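Local coordinates for protein response regulator (Caulobacter vibrioides, PDB 3N0R) that acts as a stress response regulator that, on receiver-domain phosphorylation, probably uses its sigma-like domain as an anti-anti-sigma factor, at residues 75-80 and 134-139. The protein carries 1 engineered substitution. Sequence-based numbering, arbitrary orientation.
Sequences ALYRVF and AQILDC
Ile136 and Tyr77 form the apolar part of a helix-helix contact within the sigma-like portion of PhyR, where helix 72-84, of the sigma2-like region, lies against the end of helix 130-137. The backbones come near each other at one point, Arg78 CA to Ile136 CA, 4.3 Å. No hydrogen bond joins 75-80 to 134-139, so their contact is one of van der Waals packing.

Ile136 meets its neighbour with two branches. Its CD1 reaches Tyr77 CB at 3.6 Å, while its CG2 abuts the backbone at Tyr77 O, 3.8 Å away. Tyr77 CG stands anti to its carbonyl carbon (chi1 -79°), and from there the ring runs on from the contact point into the domain: its OH is hydrogen-bonded to Glu126, and Phe128 meets the ring edge-to-face. Ile136 also touches Leu122, so helix 115-125 helps to bury this packing.

Arg78 CB leaves its helix to one side of the contact, with no atom of 134-139 within 4.2 Å. CG is anti to the backbone N (chi1 180°), and the chain then continues extended to NE, sliding past the carbonyl oxygen of Gln135. CD comes nearest, 3.8 Å from Gln135 O, and CG and NE flank it at slightly longer range; these are contacts of packing, not bonds. At the tip, NH1 forms a salt bridge with Asp67, while NH2 lies on the side of Asp138.

Helix 130-137 closes with a Schellman motif: Asp138 has positive phi (60°), Cys139 N donates to Ala134 O at 3.0 Å, and the accompanying Asp138 N to Gln135 O bond is weak. From within that turn, the Asp138 carboxylate lies near the arginine without pairing, Arg78 NH2 standing 5.3 Å from Asp138 OD1.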
loop_
_atom_site.group_PDB
_atom_site.type_symbol
_atom_site.label_atom_id
_atom_site.label_comp_id
_atom_site.label_asym_id
_atom_site.label_seq_id
_atom_site.Cartn_x
_atom_site.Cartn_y
_atom_site.Cartn_z
ATOM N N ALA A 75 8.989 -2.729 -16.059
ATOM C CA ALA A 75 9.774 -3.959 -16.141
ATOM C C ALA A 75 10.099 -4.535 -14.766
ATOM O O ALA A 75 10.094 -5.750 -14.582
ATOM C CB ALA A 75 11.048 -3.732 -16.935
ATOM N N LEU A 76 10.401 -3.667 -13.806
ATOM C CA LEU A 76 10.702 -4.110 -12.446
ATOM C C LEU A 76 9.475 -4.772 -11.821
ATOM O O LEU A 76 9.581 -5.828 -11.202
ATOM C CB LEU A 76 11.138 -2.917 -11.596
ATOM C CG LEU A 76 11.276 -3.163 -10.088
ATOM C CD1 LEU A 76 12.266 -4.275 -9.787
ATOM C CD2 LEU A 76 11.664 -1.872 -9.370
ATOM N N TYR A 77 8.312 -4.144 -11.961
ATOM C CA TYR A 77 7.098 -4.745 -11.418
ATOM C C TYR A 77 6.776 -6.070 -12.109
ATOM O O TYR A 77 6.307 -7.011 -11.472
ATOM C CB TYR A 77 5.908 -3.779 -11.471
ATOM C CG TYR A 77 5.872 -2.716 -10.379
ATOM C CD1 TYR A 77 6.760 -1.648 -10.398
ATOM C CD2 TYR A 77 4.911 -2.744 -9.364
ATOM C CE1 TYR A 77 6.718 -0.656 -9.431
ATOM C CE2 TYR A 77 4.865 -1.745 -8.390
ATOM C CZ TYR A 77 5.768 -0.699 -8.438
ATOM O OH TYR A 77 5.729 0.307 -7.487
ATOM N N ARG A 78 7.015 -6.152 -13.419
ATOM C CA ARG A 78 6.802 -7.407 -14.126
ATOM C C ARG A 78 7.677 -8.526 -13.547
ATOM O O ARG A 78 7.209 -9.642 -13.335
ATOM C CB ARG A 78 7.063 -7.209 -15.617
ATOM C CG ARG A 78 6.882 -8.449 -16.454
ATOM C CD ARG A 78 7.063 -8.125 -17.936
ATOM N NE ARG A 78 6.873 -9.301 -18.776
ATOM C CZ ARG A 78 7.080 -9.331 -20.088
ATOM N NH1 ARG A 78 7.489 -8.240 -20.724
ATOM N NH2 ARG A 78 6.876 -10.452 -20.766
ATOM N N VAL A 79 8.947 -8.226 -13.288
ATOM C CA VAL A 79 9.846 -9.198 -12.670
ATOM C C VAL A 79 9.331 -9.613 -11.287
ATOM O O VAL A 79 9.307 -10.798 -10.952
ATOM C CB VAL A 79 11.284 -8.641 -12.600
ATOM C CG1 VAL A 79 12.123 -9.420 -11.601
ATOM C CG2 VAL A 79 11.907 -8.670 -14.000
ATOM N N PHE A 80 8.915 -8.635 -10.486
ATOM C CA PHE A 80 8.362 -8.923 -9.166
ATOM C C PHE A 80 7.180 -9.895 -9.276
ATOM O O PHE A 80 7.074 -10.854 -8.517
ATOM C CB PHE A 80 7.918 -7.615 -8.513
ATOM C CG PHE A 80 7.384 -7.781 -7.115
ATOM C CD1 PHE A 80 6.047 -8.100 -6.905
ATOM C CD2 PHE A 80 8.214 -7.631 -6.010
ATOM C CE1 PHE A 80 5.548 -8.251 -5.625
ATOM C CE2 PHE A 80 7.717 -7.768 -4.720
ATOM C CZ PHE A 80 6.394 -8.095 -4.524
ATOM N N ALA A 134 -1.481 -4.127 -17.407
ATOM C CA ALA A 134 -1.615 -5.316 -18.236
ATOM C C ALA A 134 -0.265 -5.965 -18.550
ATOM O O ALA A 134 -0.160 -7.191 -18.588
ATOM C CB ALA A 134 -2.360 -4.979 -19.520
ATOM N N GLN A 135 0.767 -5.155 -18.775
ATOM C CA GLN A 135 2.122 -5.671 -19.011
ATOM C C GLN A 135 2.652 -6.359 -17.773
ATOM O O GLN A 135 3.325 -7.380 -17.850
ATOM C CB GLN A 135 3.109 -4.556 -19.359
ATOM C CG GLN A 135 2.657 -3.614 -20.432
ATOM C CD GLN A 135 2.136 -4.333 -21.649
ATOM O OE1 GLN A 135 2.769 -5.257 -22.170
ATOM N NE2 GLN A 135 0.977 -3.909 -22.119
ATOM N N ILE A 136 2.351 -5.783 -16.618
ATOM C CA ILE A 136 2.843 -6.318 -15.359
ATOM C C ILE A 136 2.170 -7.643 -15.039
ATOM O O ILE A 136 2.824 -8.590 -14.586
ATOM C CB ILE A 136 2.637 -5.295 -14.230
ATOM C CG1 ILE A 136 3.517 -4.063 -14.482
ATOM C CG2 ILE A 136 2.940 -5.916 -12.869
ATOM C CD1 ILE A 136 3.150 -2.855 -13.659
ATOM N N LEU A 137 0.864 -7.708 -15.294
ATOM C CA LEU A 137 0.054 -8.893 -15.015
ATOM C C LEU A 137 0.108 -9.920 -16.143
ATOM O O LEU A 137 -0.357 -11.046 -15.977
ATOM C CB LEU A 137 -1.400 -8.477 -14.786
ATOM C CG LEU A 137 -1.610 -7.628 -13.537
ATOM C CD1 LEU A 137 -2.953 -6.915 -13.616
ATOM C CD2 LEU A 137 -1.522 -8.500 -12.304
ATOM N N ASP A 138 0.650 -9.530 -17.294
ATOM C CA ASP A 138 0.673 -10.398 -18.474
ATOM C C ASP A 138 -0.738 -10.795 -18.924
ATOM O O ASP A 138 -1.040 -11.975 -19.111
ATOM C CB ASP A 138 1.538 -11.637 -18.212
ATOM C CG ASP A 138 1.887 -12.389 -19.483
ATOM O OD1 ASP A 138 1.773 -11.806 -20.583
ATOM O OD2 ASP A 138 2.289 -13.566 -19.378
ATOM N N CYS A 139 -1.600 -9.798 -19.105
ATOM C CA CYS A 139 -2.954 -10.038 -19.588
ATOM C C CYS A 139 -3.333 -8.939 -20.567
ATOM O O CYS A 139 -2.558 -8.015 -20.794
ATOM C CB CYS A 139 -3.946 -10.091 -18.415
ATOM S SG CYS A 139 -4.168 -8.533 -17.522
#